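Local structure of putative transcription regulator (Lactobacillus plantarum WCFS1, 3COL) at residues T87-Y92 against N136-A141; Q94-Y99 against V158-I163; Y99-P104 against T165-I170; A144-Q149 against M188-M193. The protein probably binds DNA through an N-terminal helix-turn-helix of the TetR family and regulates transcription, with an all-helical remainder of the kind that in relatives senses ligands and dimerises. One frame throughout, in Å; residues are numbered along the deposited sequence. Where two conformers were deposited one is given.

Three of the four contacts lie along helix 85-102. Contact 1 joins its start to helix 133-143, contact 2 its middle to helix 152-171, and contact 3 its end to a later part of that same helix. Contacts 2 and 3 share Tyr99, and their centres are about 9 Å apart; the centres of contacts 1 and 3 are about 22 Å apart. Contact 4 ties the loop after helix 133-143 to the end of helix 182-193 and sits about 10 Å, centre to centre, from contact 1, which it meets through Ile147 and Met193. Contacts 2, 3 and 4 also reach the second subunit, so helices 152-171 and 182-193 serve both the domain core and the dimer interface.

Contact 1 (T87-Y92 against N136-A141); sequences TRIRLY and NLLTAA
The guanidinium of Arg88 has one methyl group, CD1 of Leu137, laid over one face, 3.8 Å above the plane and over its centre. Its N-H groups are spent on backbone oxygens, NE on Ile83 O and NH2 on Leu78 O. Arginine suits this place because its flat head can be apolar over its face while hydrogen-bonding through its N-H groups. The chain bends at chi3 (-90°), which swings the head round over Leu137 after CB has already met the same CD1 at 3.8 Å.

Leu137 is the wedge of the contact. Its CG stands anti to the backbone N (chi1 171°), sending both methyls toward helix 85-102, where CD2 lies 3.9 Å from Arg88 CB and CG lies 4.1 Å from Ile89 CG1. Beyond it, Ile89 extends its longer branch between two residues of helix 133-143, with CD1 at 3.7 Å from Ala141 CB and at 4.1 Å from Leu138 CD2. Ala141 is small enough to let that tip in close, while Leu138 gives it a broader wall. Trp190 and Met193 of helix 182-193 also touch Ile89. Cut back to alanine, Leu137 would probably leave the guanidinium face without its methyl cover and open a gap beside Ile89 CG1.

The helix segments run roughly antiparallel, at 141°, with axes 10.6 Å apart. The chemistry divides the work: dispersion and burial of carbon hold the two helices together, while the buried cationic group spends its hydrogen bonds on carbonyls that precede helix 85-102.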
loop_
_atom_site.group_PDB
_atom_site.type_symbol
_atom_site.label_atom_id
_atom_site.label_comp_id
_atom_site.label_asym_id
_atom_site.label_seq_id
_atom_site.Cartn_x
_atom_site.Cartn_y
_atom_site.Cartn_z
ATOM N N THR A 87 0.233 7.201 24.634
ATOM C CA THR A 87 0.132 8.614 24.269
ATOM C C THR A 87 1.039 8.931 23.035
ATOM O O THR A 87 0.593 9.573 22.091
ATOM C CB THR A 87 0.521 9.506 25.486
ATOM O OG1 THR A 87 -0.402 9.252 26.556
ATOM C CG2 THR A 87 0.481 11.008 25.138
ATOM N N ARG A 88 2.305 8.515 23.079
ATOM C CA ARG A 88 3.228 8.811 21.986
ATOM C C ARG A 88 2.822 8.143 20.673
ATOM O O ARG A 88 2.993 8.738 19.632
ATOM C CB ARG A 88 4.676 8.403 22.340
ATOM C CG ARG A 88 5.295 9.270 23.421
ATOM C CD ARG A 88 6.772 8.914 23.565
ATOM N NE ARG A 88 6.974 7.854 24.544
ATOM C CZ ARG A 88 8.057 7.088 24.618
ATOM N NH1 ARG A 88 8.135 6.168 25.575
ATOM N NH2 ARG A 88 9.047 7.239 23.746
ATOM N N ILE A 89 2.320 6.907 20.717
ATOM C CA ILE A 89 1.747 6.258 19.524
ATOM C C ILE A 89 0.574 7.074 18.931
ATOM O O ILE A 89 0.509 7.294 17.731
ATOM C CB ILE A 89 1.363 4.757 19.785
ATOM C CG1 ILE A 89 2.625 3.937 19.993
ATOM C CG2 ILE A 89 0.571 4.133 18.551
ATOM C CD1 ILE A 89 2.364 2.517 20.464
ATOM N N ARG A 90 -0.335 7.534 19.776
ATOM C CA ARG A 90 -1.450 8.330 19.299
ATOM C C ARG A 90 -0.978 9.627 18.629
ATOM O O ARG A 90 -1.463 9.985 17.549
ATOM C CB ARG A 90 -2.455 8.613 20.425
ATOM C CG ARG A 90 -3.792 9.183 19.916
ATOM C CD ARG A 90 -4.755 9.524 21.055
ATOM N NE ARG A 90 -4.291 10.701 21.799
ATOM C CZ ARG A 90 -3.685 10.654 22.988
ATOM N NH1 ARG A 90 -3.473 9.495 23.574
ATOM N NH2 ARG A 90 -3.303 11.770 23.593
ATOM N N LEU A 91 -0.034 10.315 19.276
ATOM C CA LEU A 91 0.598 11.526 18.728
ATOM C C LEU A 91 1.233 11.232 17.382
ATOM O O LEU A 91 1.114 12.025 16.444
ATOM C CB LEU A 91 1.685 12.052 19.674
ATOM C CG LEU A 91 1.248 12.573 21.060
ATOM C CD1 LEU A 91 2.512 12.994 21.869
ATOM C CD2 LEU A 91 0.207 13.707 20.966
ATOM N N TYR A 92 1.928 10.095 17.301
ATOM C CA TYR A 92 2.556 9.714 16.032
ATOM C C TYR A 92 1.547 9.504 14.906
ATOM O O TYR A 92 1.691 10.052 13.823
ATOM C CB TYR A 92 3.441 8.469 16.216
ATOM C CG TYR A 92 3.976 7.930 14.914
ATOM C CD1 TYR A 92 4.800 8.703 14.104
ATOM C CD2 TYR A 92 3.618 6.669 14.481
ATOM C CE1 TYR A 92 5.269 8.200 12.892
ATOM C CE2 TYR A 92 4.063 6.175 13.285
ATOM C CZ TYR A 92 4.880 6.948 12.500
ATOM O OH TYR A 92 5.341 6.421 11.312
ATOM N N ASN A 136 11.990 2.456 17.706
ATOM C CA ASN A 136 12.232 2.321 19.141
ATOM C C ASN A 136 10.977 2.442 19.974
ATOM O O ASN A 136 10.790 1.705 20.959
ATOM C CB ASN A 136 13.293 3.337 19.619
ATOM C CG ASN A 136 14.705 2.973 19.156
ATOM O OD1 ASN A 136 14.887 2.065 18.343
ATOM N ND2 ASN A 136 15.707 3.668 19.688
ATOM N N LEU A 137 10.104 3.357 19.572
ATOM C CA LEU A 137 8.829 3.546 20.273
ATOM C C LEU A 137 7.986 2.269 20.156
ATOM O O LEU A 137 7.396 1.829 21.126
ATOM C CB LEU A 137 8.059 4.732 19.680
ATOM C CG LEU A 137 6.604 5.030 20.090
ATOM C CD1 LEU A 137 6.474 5.101 21.624
ATOM C CD2 LEU A 137 6.129 6.352 19.401
ATOM N N LEU A 138 7.927 1.708 18.946
ATOM C CA LEU A 138 7.090 0.540 18.701
ATOM C C LEU A 138 7.642 -0.686 19.426
ATOM O O LEU A 138 6.902 -1.395 20.098
ATOM C CB LEU A 138 6.862 0.310 17.190
ATOM C CG LEU A 138 6.089 1.458 16.521
ATOM C CD1 LEU A 138 5.847 1.180 15.072
ATOM C CD2 LEU A 138 4.750 1.656 17.184
ATOM N N THR A 139 8.949 -0.906 19.359
ATOM C CA THR A 139 9.548 -2.038 20.101
ATOM C C THR A 139 9.348 -1.933 21.615
ATOM O O THR A 139 9.040 -2.938 22.300
ATOM C CB THR A 139 11.054 -2.295 19.726
ATOM O OG1 THR A 139 11.858 -1.182 20.133
ATOM C CG2 THR A 139 11.199 -2.435 18.248
ATOM N N ALA A 140 9.488 -0.717 22.141
ATOM C CA ALA A 140 9.226 -0.474 23.561
ATOM C C ALA A 140 7.772 -0.794 23.920
ATOM O O ALA A 140 7.506 -1.436 24.924
ATOM C CB ALA A 140 9.582 0.964 23.939
ATOM N N ALA A 141 6.844 -0.412 23.036
ATOM C CA ALA A 141 5.429 -0.722 23.217
ATOM C C ALA A 141 5.174 -2.239 23.131
ATOM O O ALA A 141 4.326 -2.783 23.851
ATOM C CB ALA A 141 4.573 0.063 22.172
#

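Contact 2 (Q94-Y99 against V158-I163); sequences QQVYDY and VVFSTI
Val96 reaches Ile163 first: its CB lies 3.9 Å from Ile163 CD1. CG1, set anti to the backbone N (chi1 178°), comes within 3.7 Å of the same Ile163 CD1 and sits over one face of the Phe160 ring, 4.0 Å from the centroid and 21° off the ring normal, a CH-pi contact. The other methyl, CG2, lies 4.0 Å from Phe160 CZ. A branched, compact valine suits the place, offering two methyls close to the backbone without a long chain to fold away.

Ile163 enters from the other helix with its CD1 lying 3.6 Å from Tyr97 N and 3.9 Å from Tyr97 CB, so this tip is pressed against the backbone as well as the side chains. The Tyr97 ring takes Ile163 CG1 near its edge and itself meets Phe182 edge-to-face. Phe160 also packs on Leu107 and Ile69, and an alanine at its position would probably leave the Val96 methyls without their aromatic platform and open a gap toward those two residues.

The two segments run at 28° to each other, 10.2 Å between axes. Ser161 and Val158 look instead to the second subunit, consistent with the TetR-family arrangement in which helices of an all-helical core also form the dimer interface.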
loop_
_atom_site.group_PDB
_atom_site.type_symbol
_atom_site.label_atom_id
_atom_site.label_comp_id
_atom_site.label_asym_id
_atom_site.label_seq_id
_atom_site.Cartn_x
_atom_site.Cartn_y
_atom_site.Cartn_z
ATOM N N GLN A 94 -1.524 10.428 14.733
ATOM C CA GLN A 94 -2.276 11.639 14.418
ATOM C C GLN A 94 -1.489 12.589 13.490
ATOM O O GLN A 94 -2.062 13.184 12.567
ATOM C CB GLN A 94 -2.746 12.335 15.686
ATOM C CG GLN A 94 -3.301 13.720 15.465
ATOM C CD GLN A 94 -4.403 13.981 16.411
ATOM O OE1 GLN A 94 -4.252 13.808 17.630
ATOM N NE2 GLN A 94 -5.553 14.361 15.873
ATOM N N GLN A 95 -0.190 12.724 13.730
ATOM C CA GLN A 95 0.692 13.460 12.803
ATOM C C GLN A 95 0.745 12.851 11.375
ATOM O O GLN A 95 0.590 13.567 10.384
ATOM C CB GLN A 95 2.106 13.582 13.404
ATOM C CG GLN A 95 3.109 14.401 12.565
ATOM C CD GLN A 95 2.557 15.752 12.069
ATOM O OE1 GLN A 95 1.815 16.450 12.775
ATOM N NE2 GLN A 95 2.941 16.126 10.846
ATOM N N VAL A 96 0.947 11.543 11.259
ATOM C CA VAL A 96 0.950 10.880 9.910
ATOM C C VAL A 96 -0.368 11.180 9.189
ATOM O O VAL A 96 -0.388 11.528 8.018
ATOM C CB VAL A 96 1.206 9.343 10.012
ATOM C CG1 VAL A 96 1.153 8.649 8.593
ATOM C CG2 VAL A 96 2.513 9.029 10.699
ATOM N N TYR A 97 -1.469 11.060 9.919
ATOM C CA TYR A 97 -2.815 11.357 9.428
ATOM C C TYR A 97 -2.956 12.784 8.919
ATOM O O TYR A 97 -3.353 12.989 7.762
ATOM C CB TYR A 97 -3.836 11.055 10.537
ATOM C CG TYR A 97 -5.278 11.330 10.222
ATOM C CD1 TYR A 97 -6.097 10.339 9.675
ATOM C CD2 TYR A 97 -5.845 12.591 10.512
ATOM C CE1 TYR A 97 -7.472 10.610 9.390
ATOM C CE2 TYR A 97 -7.206 12.871 10.251
ATOM C CZ TYR A 97 -8.009 11.873 9.687
ATOM O OH TYR A 97 -9.344 12.155 9.405
ATOM N N ASP A 98 -2.611 13.766 9.758
ATOM C CA ASP A 98 -2.682 15.183 9.337
ATOM C C ASP A 98 -1.766 15.426 8.150
ATOM O O ASP A 98 -2.174 16.085 7.171
ATOM C CB ASP A 98 -2.256 16.131 10.461
ATOM C CG ASP A 98 -3.241 16.160 11.635
ATOM O OD1 ASP A 98 -4.425 15.787 11.472
ATOM O OD2 ASP A 98 -2.812 16.608 12.721
ATOM N N TYR A 99 -0.528 14.932 8.265
ATOM C CA TYR A 99 0.470 15.059 7.193
ATOM C C TYR A 99 -0.050 14.549 5.855
ATOM O O TYR A 99 0.051 15.231 4.843
ATOM C CB TYR A 99 1.800 14.353 7.507
ATOM C CG TYR A 99 2.679 14.397 6.282
ATOM C CD1 TYR A 99 3.288 15.600 5.886
ATOM C CD2 TYR A 99 2.829 13.282 5.460
ATOM C CE1 TYR A 99 4.046 15.662 4.751
ATOM C CE2 TYR A 99 3.588 13.345 4.308
ATOM C CZ TYR A 99 4.192 14.533 3.966
ATOM O OH TYR A 99 4.952 14.619 2.817
ATOM N N VAL A 158 -0.075 -1.125 9.001
ATOM C CA VAL A 158 -1.467 -0.789 9.270
ATOM C C VAL A 158 -1.704 0.736 9.392
ATOM O O VAL A 158 -2.711 1.253 8.872
ATOM C CB VAL A 158 -2.071 -1.590 10.484
ATOM C CG1 VAL A 158 -1.430 -1.191 11.832
ATOM C CG2 VAL A 158 -3.558 -1.324 10.570
ATOM N N VAL A 159 -0.780 1.437 10.063
ATOM C CA VAL A 159 -0.787 2.880 10.158
ATOM C C VAL A 159 -0.745 3.510 8.772
ATOM O O VAL A 159 -1.596 4.330 8.409
ATOM C CB VAL A 159 0.423 3.381 10.991
ATOM C CG1 VAL A 159 0.547 4.979 10.947
ATOM C CG2 VAL A 159 0.286 2.922 12.406
ATOM N N PHE A 160 0.262 3.170 7.999
ATOM C CA PHE A 160 0.441 3.836 6.728
ATOM C C PHE A 160 -0.570 3.450 5.682
ATOM O O PHE A 160 -1.058 4.320 4.930
ATOM C CB PHE A 160 1.897 3.687 6.237
ATOM C CG PHE A 160 2.808 4.672 6.900
ATOM C CD1 PHE A 160 3.182 5.831 6.247
ATOM C CD2 PHE A 160 3.220 4.478 8.231
ATOM C CE1 PHE A 160 3.995 6.756 6.886
ATOM C CE2 PHE A 160 4.008 5.388 8.865
ATOM C CZ PHE A 160 4.394 6.540 8.205
ATOM N N SER A 161 -0.897 2.157 5.617
ATOM C CA SER A 161 -1.844 1.673 4.588
ATOM C C SER A 161 -3.255 2.217 4.772
ATOM O O SER A 161 -3.884 2.641 3.807
ATOM C CB SER A 161 -1.855 0.154 4.514
ATOM O OG SER A 161 -2.917 -0.295 3.700
ATOM N N THR A 162 -3.723 2.235 6.016
ATOM C CA THR A 162 -5.059 2.769 6.378
ATOM C C THR A 162 -5.154 4.279 6.084
ATOM O O THR A 162 -6.124 4.716 5.494
ATOM C CB THR A 162 -5.400 2.519 7.870
ATOM O OG1 THR A 162 -5.351 1.104 8.120
ATOM C CG2 THR A 162 -6.801 3.050 8.265
ATOM N N ILE A 163 -4.140 5.044 6.506
ATOM C CA ILE A 163 -4.102 6.461 6.212
ATOM C C ILE A 163 -3.967 6.717 4.718
ATOM O O ILE A 163 -4.596 7.622 4.177
ATOM C CB ILE A 163 -3.000 7.169 7.043
ATOM C CG1 ILE A 163 -3.422 7.180 8.529
ATOM C CG2 ILE A 163 -2.708 8.561 6.488
ATOM C CD1 ILE A 163 -2.277 7.571 9.525
#

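Contact 3 (Y99-P104 against T165-I170); sequences YSLANP and THTTNI
Ser100 and Thr167 meet where the last turn of helix 85-102 runs beside helix 152-171, within the all-helical domain that follows the DNA-binding part in TetR-family regulators. This is the tight part: Ser100 OG and Thr167 OG1 are 2.7 Å apart, hydroxyl to hydroxyl, and the CA atoms of Leu101 and Thr167 approach to 5.7 Å. A serine and a threonine are small enough for the backbones to come this close. Thr167 OG1 also bonds to the carbonyl of Ile163 one turn back, which ties it into its own helix. With OG1 beside its backbone N (chi1 -58°), Thr167 turns CG2 the other way, onto Pro104 CA at 3.6 Å and near the carbonyl oxygen of Ser100. OG1 thus takes the polar partner while CG2 packs on the proline.

The looser side is at Pro104, partly exposed just past the helix end. Leu101 and Ile170 are also only partly exposed, though they pack closely: Leu101 reaches across with CD2, 3.7 Å from Ile170 CD1, their side chains crossing at about a right angle. Ile170 CD1 in turn rests over one face of the His166 ring, which is buried beneath them and bonds through ND1 to Tyr175 OH. Farther along, Asn169 bonds through ND2 to Ser153 of the second subunit, and His166 packs on Leu154 of that subunit.

At the helix end Asn103 folds its amide back on the last turn: ND2 donates to Tyr99 O at 2.8 Å, nearly straight at 173°, with the acceptor in the amide plane, and Asn103 N donates to that same oxygen.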
loop_
_atom_site.group_PDB
_atom_site.type_symbol
_atom_site.label_atom_id
_atom_site.label_comp_id
_atom_site.label_asym_id
_atom_site.label_seq_id
_atom_site.Cartn_x
_atom_site.Cartn_y
_atom_site.Cartn_z
ATOM N N TYR A 99 -0.528 14.932 8.265
ATOM C CA TYR A 99 0.470 15.059 7.193
ATOM C C TYR A 99 -0.050 14.549 5.855
ATOM O O TYR A 99 0.051 15.231 4.843
ATOM C CB TYR A 99 1.800 14.353 7.507
ATOM C CG TYR A 99 2.679 14.397 6.282
ATOM C CD1 TYR A 99 3.288 15.600 5.886
ATOM C CD2 TYR A 99 2.829 13.282 5.460
ATOM C CE1 TYR A 99 4.046 15.662 4.751
ATOM C CE2 TYR A 99 3.588 13.345 4.308
ATOM C CZ TYR A 99 4.192 14.533 3.966
ATOM O OH TYR A 99 4.952 14.619 2.817
ATOM N N SER A 100 -0.595 13.334 5.861
ATOM C CA SER A 100 -1.083 12.731 4.648
ATOM C C SER A 100 -2.243 13.505 4.003
ATOM O O SER A 100 -2.261 13.688 2.794
ATOM C CB SER A 100 -1.452 11.255 4.890
ATOM O OG SER A 100 -1.843 10.618 3.664
ATOM N N LEU A 101 -3.235 13.929 4.779
ATOM C CA LEU A 101 -4.365 14.650 4.197
ATOM C C LEU A 101 -3.966 15.989 3.615
ATOM O O LEU A 101 -4.612 16.480 2.678
ATOM C CB LEU A 101 -5.474 14.866 5.236
ATOM C CG LEU A 101 -6.135 13.615 5.797
ATOM C CD1 LEU A 101 -7.113 13.951 6.907
ATOM C CD2 LEU A 101 -6.886 12.945 4.673
ATOM N N ALA A 102 -2.914 16.572 4.182
ATOM C CA ALA A 102 -2.421 17.907 3.779
ATOM C C ALA A 102 -1.494 17.803 2.571
ATOM O O ALA A 102 -1.307 18.788 1.867
ATOM C CB ALA A 102 -1.706 18.581 4.940
ATOM N N ASN A 103 -0.923 16.595 2.379
ATOM C CA ASN A 103 -0.043 16.184 1.262
ATOM C C ASN A 103 -0.528 14.881 0.604
ATOM O O ASN A 103 0.099 13.843 0.720
ATOM C CB ASN A 103 1.392 15.984 1.759
ATOM C CG ASN A 103 1.911 17.199 2.510
ATOM O OD1 ASN A 103 2.546 18.094 1.927
ATOM N ND2 ASN A 103 1.602 17.267 3.801
ATOM N N PRO A 104 -1.638 14.959 -0.132
ATOM C CA PRO A 104 -2.393 13.794 -0.632
ATOM C C PRO A 104 -1.666 12.855 -1.591
ATOM O O PRO A 104 -2.175 11.759 -1.822
ATOM C CB PRO A 104 -3.611 14.405 -1.319
ATOM C CG PRO A 104 -3.656 15.866 -0.867
ATOM C CD PRO A 104 -2.241 16.249 -0.528
ATOM N N THR A 165 -5.002 4.796 2.122
ATOM C CA THR A 165 -6.292 4.470 1.499
ATOM C C THR A 165 -7.327 5.573 1.756
ATOM O O THR A 165 -8.027 6.012 0.845
ATOM C CB THR A 165 -6.832 3.107 1.978
ATOM O OG1 THR A 165 -5.862 2.073 1.720
ATOM C CG2 THR A 165 -8.116 2.727 1.246
ATOM N N HIS A 166 -7.400 6.021 2.995
ATOM C CA HIS A 166 -8.326 7.078 3.397
ATOM C C HIS A 166 -8.014 8.359 2.597
ATOM O O HIS A 166 -8.911 9.019 2.102
ATOM C CB HIS A 166 -8.195 7.274 4.926
ATOM C CG HIS A 166 -9.098 8.331 5.500
ATOM N ND1 HIS A 166 -10.462 8.356 5.285
ATOM C CD2 HIS A 166 -8.832 9.372 6.325
ATOM C CE1 HIS A 166 -10.993 9.379 5.937
ATOM N NE2 HIS A 166 -10.026 10.013 6.571
ATOM N N THR A 167 -6.724 8.677 2.449
ATOM C CA THR A 167 -6.293 9.868 1.700
ATOM C C THR A 167 -6.671 9.812 0.217
ATOM O O THR A 167 -7.217 10.762 -0.309
ATOM C CB THR A 167 -4.783 10.059 1.818
ATOM O OG1 THR A 167 -4.459 10.166 3.222
ATOM C CG2 THR A 167 -4.334 11.340 1.054
ATOM N N THR A 168 -6.395 8.687 -0.441
ATOM C CA THR A 168 -6.724 8.547 -1.849
ATOM C C THR A 168 -8.244 8.443 -2.037
ATOM O O THR A 168 -8.767 8.922 -3.034
ATOM C CB THR A 168 -5.966 7.343 -2.505
ATOM O OG1 THR A 168 -6.360 6.146 -1.864
ATOM C CG2 THR A 168 -4.463 7.455 -2.332
ATOM N N ASN A 169 -8.958 7.856 -1.074
ATOM C CA ASN A 169 -10.434 7.863 -1.138
ATOM C C ASN A 169 -10.957 9.297 -1.217
ATOM O O ASN A 169 -11.894 9.605 -1.987
ATOM C CB ASN A 169 -11.071 7.186 0.093
ATOM C CG ASN A 169 -11.077 5.660 0.035
ATOM O OD1 ASN A 169 -10.895 5.052 -1.009
ATOM N ND2 ASN A 169 -11.291 5.028 1.212
ATOM N N ILE A 170 -10.351 10.185 -0.427
ATOM C CA ILE A 170 -10.757 11.598 -0.440
ATOM C C ILE A 170 -10.394 12.272 -1.779
ATOM O O ILE A 170 -11.193 13.035 -2.319
ATOM C CB ILE A 170 -10.237 12.364 0.826
ATOM C CG1 ILE A 170 -10.989 11.872 2.088
ATOM C CG2 ILE A 170 -10.377 13.929 0.686
ATOM C CD1 ILE A 170 -10.226 12.106 3.385
#

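Contact 4 (A144-Q149 against M188-M193); sequences AKVIKQ and MIWDAM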
loop_
_atom_site.group_PDB
_atom_site.type_symbol
_atom_site.label_atom_id
_atom_site.label_comp_id
_atom_site.label_asym_id
_atom_site.label_seq_id
_atom_site.Cartn_x
_atom_site.Cartn_y
_atom_site.Cartn_z
ATOM N N ALA A 144 6.408 -3.813 26.372
ATOM C CA ALA A 144 5.567 -3.484 27.516
ATOM C C ALA A 144 4.239 -4.239 27.454
ATOM O O ALA A 144 3.420 -4.146 28.369
ATOM C CB ALA A 144 5.328 -2.020 27.569
ATOM N N LYS A 145 4.063 -4.996 26.384
ATOM C CA LYS A 145 2.816 -5.653 26.041
ATOM C C LYS A 145 1.638 -4.678 25.850
ATOM O O LYS A 145 0.483 -5.022 26.098
ATOM C CB LYS A 145 2.509 -6.812 27.006
ATOM C CG LYS A 145 3.542 -7.963 26.904
ATOM C CD LYS A 145 2.927 -9.335 27.267
ATOM C CE LYS A 145 3.924 -10.499 27.108
ATOM N NZ LYS A 145 3.669 -11.607 28.137
ATOM N N VAL A 146 1.964 -3.478 25.381
ATOM C CA VAL A 146 0.973 -2.465 25.046
ATOM C C VAL A 146 0.415 -2.701 23.645
ATOM O O VAL A 146 -0.796 -2.560 23.410
ATOM C CB VAL A 146 1.592 -1.070 25.184
ATOM C CG1 VAL A 146 0.732 -0.017 24.552
ATOM C CG2 VAL A 146 1.800 -0.751 26.700
ATOM N N ILE A 147 1.279 -3.039 22.695
ATOM C CA ILE A 147 0.793 -3.418 21.363
ATOM C C ILE A 147 1.196 -4.874 21.077
ATOM O O ILE A 147 2.041 -5.448 21.802
ATOM C CB ILE A 147 1.279 -2.434 20.268
ATOM C CG1 ILE A 147 2.799 -2.576 20.073
ATOM C CG2 ILE A 147 0.779 -1.003 20.580
ATOM C CD1 ILE A 147 3.450 -1.603 19.044
ATOM N N LYS A 148 0.569 -5.472 20.069
ATOM C CA LYS A 148 0.737 -6.885 19.739
ATOM C C LYS A 148 2.178 -7.344 19.493
ATOM O O LYS A 148 2.996 -6.602 18.935
ATOM C CB LYS A 148 -0.114 -7.227 18.512
ATOM C CG LYS A 148 -1.639 -7.115 18.780
ATOM C CD LYS A 148 -2.462 -7.598 17.573
ATOM C CE LYS A 148 -3.955 -7.713 17.881
ATOM N NZ LYS A 148 -4.532 -6.311 18.022
ATOM N N GLN A 149 2.490 -8.578 19.894
ATOM C CA GLN A 149 3.821 -9.152 19.616
ATOM C C GLN A 149 3.907 -9.509 18.145
ATOM O O GLN A 149 3.901 -10.679 17.781
ATOM C CB GLN A 149 4.090 -10.421 20.472
ATOM C CG GLN A 149 3.940 -10.201 21.960
ATOM C CD GLN A 149 4.932 -9.188 22.492
ATOM O OE1 GLN A 149 4.546 -8.240 23.183
ATOM N NE2 GLN A 149 6.221 -9.360 22.136
HETATM N N MSE A 188 -9.836 2.043 14.100
HETATM C CA MSE A 188 -9.392 0.853 13.339
HETATM C C MSE A 188 -7.870 0.571 13.531
HETATM O O MSE A 188 -7.467 -0.551 13.829
HETATM C CB MSE A 188 -9.733 0.982 11.857
HETATM C CG MSE A 188 -8.851 0.036 10.989
HETATM SE SE MSE A 188 -9.417 0.048 9.131
HETATM C CE MSE A 188 -10.924 -1.173 9.162
ATOM N N ILE A 189 -7.040 1.604 13.381
ATOM C CA ILE A 189 -5.575 1.461 13.474
ATOM C C ILE A 189 -5.123 1.033 14.863
ATOM O O ILE A 189 -4.295 0.144 14.996
ATOM C CB ILE A 189 -4.874 2.773 13.068
ATOM C CG1 ILE A 189 -5.118 3.080 11.572
ATOM C CG2 ILE A 189 -3.378 2.754 13.458
ATOM C CD1 ILE A 189 -4.728 4.502 11.193
ATOM N N TRP A 190 -5.681 1.674 15.894
ATOM C CA TRP A 190 -5.320 1.366 17.284
ATOM C C TRP A 190 -5.800 -0.017 17.720
ATOM O O TRP A 190 -5.061 -0.741 18.384
ATOM C CB TRP A 190 -5.821 2.471 18.277
ATOM C CG TRP A 190 -5.418 2.226 19.752
ATOM C CD1 TRP A 190 -6.266 2.116 20.832
ATOM C CD2 TRP A 190 -4.080 2.047 20.285
ATOM N NE1 TRP A 190 -5.547 1.894 21.975
ATOM C CE2 TRP A 190 -4.212 1.828 21.675
ATOM C CE3 TRP A 190 -2.787 2.018 19.710
ATOM C CZ2 TRP A 190 -3.100 1.619 22.513
ATOM C CZ3 TRP A 190 -1.691 1.799 20.528
ATOM C CH2 TRP A 190 -1.845 1.597 21.919
ATOM N N ASP A 191 -7.044 -0.374 17.396
ATOM C CA ASP A 191 -7.510 -1.780 17.584
ATOM C C ASP A 191 -6.569 -2.812 16.921
ATOM O O ASP A 191 -6.245 -3.859 17.519
ATOM C CB ASP A 191 -8.939 -1.991 17.051
ATOM C CG ASP A 191 -9.987 -1.295 17.905
ATOM O OD1 ASP A 191 -9.608 -0.777 18.967
ATOM O OD2 ASP A 191 -11.181 -1.262 17.519
ATOM N N ALA A 192 -6.186 -2.530 15.674
ATOM C CA ALA A 192 -5.257 -3.420 14.912
ATOM C C ALA A 192 -3.976 -3.616 15.716
ATOM O O ALA A 192 -3.554 -4.727 15.914
ATOM C CB ALA A 192 -4.915 -2.814 13.598
HETATM N N MSE A 193 -3.390 -2.523 16.199
HETATM C CA MSE A 193 -2.107 -2.558 16.926
HETATM C C MSE A 193 -2.155 -3.090 18.372
HETATM O O MSE A 193 -1.235 -3.764 18.811
HETATM C CB MSE A 193 -1.492 -1.140 16.990
HETATM C CG MSE A 193 -1.211 -0.470 15.622
HETATM SE SE MSE A 193 -0.613 1.347 15.850
HETATM C CE MSE A 193 1.248 1.067 16.395
#
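Ile147 CG2 and Trp190 CZ3, 3.7 Å apart, form the apolar centre. CG2 comes to the indole obliquely, neither squarely over its face nor at its edge, while Val146 CG1 comes to the ring's edge at CH2, 4.0 Å away. Trp190 starts out pointing away from the loop, yet the length of its indole brings the six-membered ring back to it; a long, flat side chain suits the place. Phe186 and Ile89 also touch the indole. Ile147 carries CG1 in the crowded position (chi1 69°), which leaves CG2 free to face Trp190 and Met193, a selenomethionine here.

Outward from this core the backbone takes over. Lys148 N donates to Met193 O at 2.8 Å, almost along the C=O axis, so the loop uses a carbonyl at the end of helix 182-193. The lysine chain then lies over the helix end, with CG 3.4 Å from Met193 O, and bends at chi4 to bring NZ to 2.8 Å from Ala192 O, which it approaches from above the carbonyl plane. NZ also bonds to Lys194 O and forms a salt bridge with Asp191 of the second subunit. The cation thus sits where backbone carbonyls gather at a helix C-terminus, a setting likely to favour its charge.

Because Asp191 reciprocates with Lys148 of the other subunit and Ala192 packs on its own copy, this edge belongs to the dimer interface, consistent with the helical dimerisation domains of TetR-family regulators.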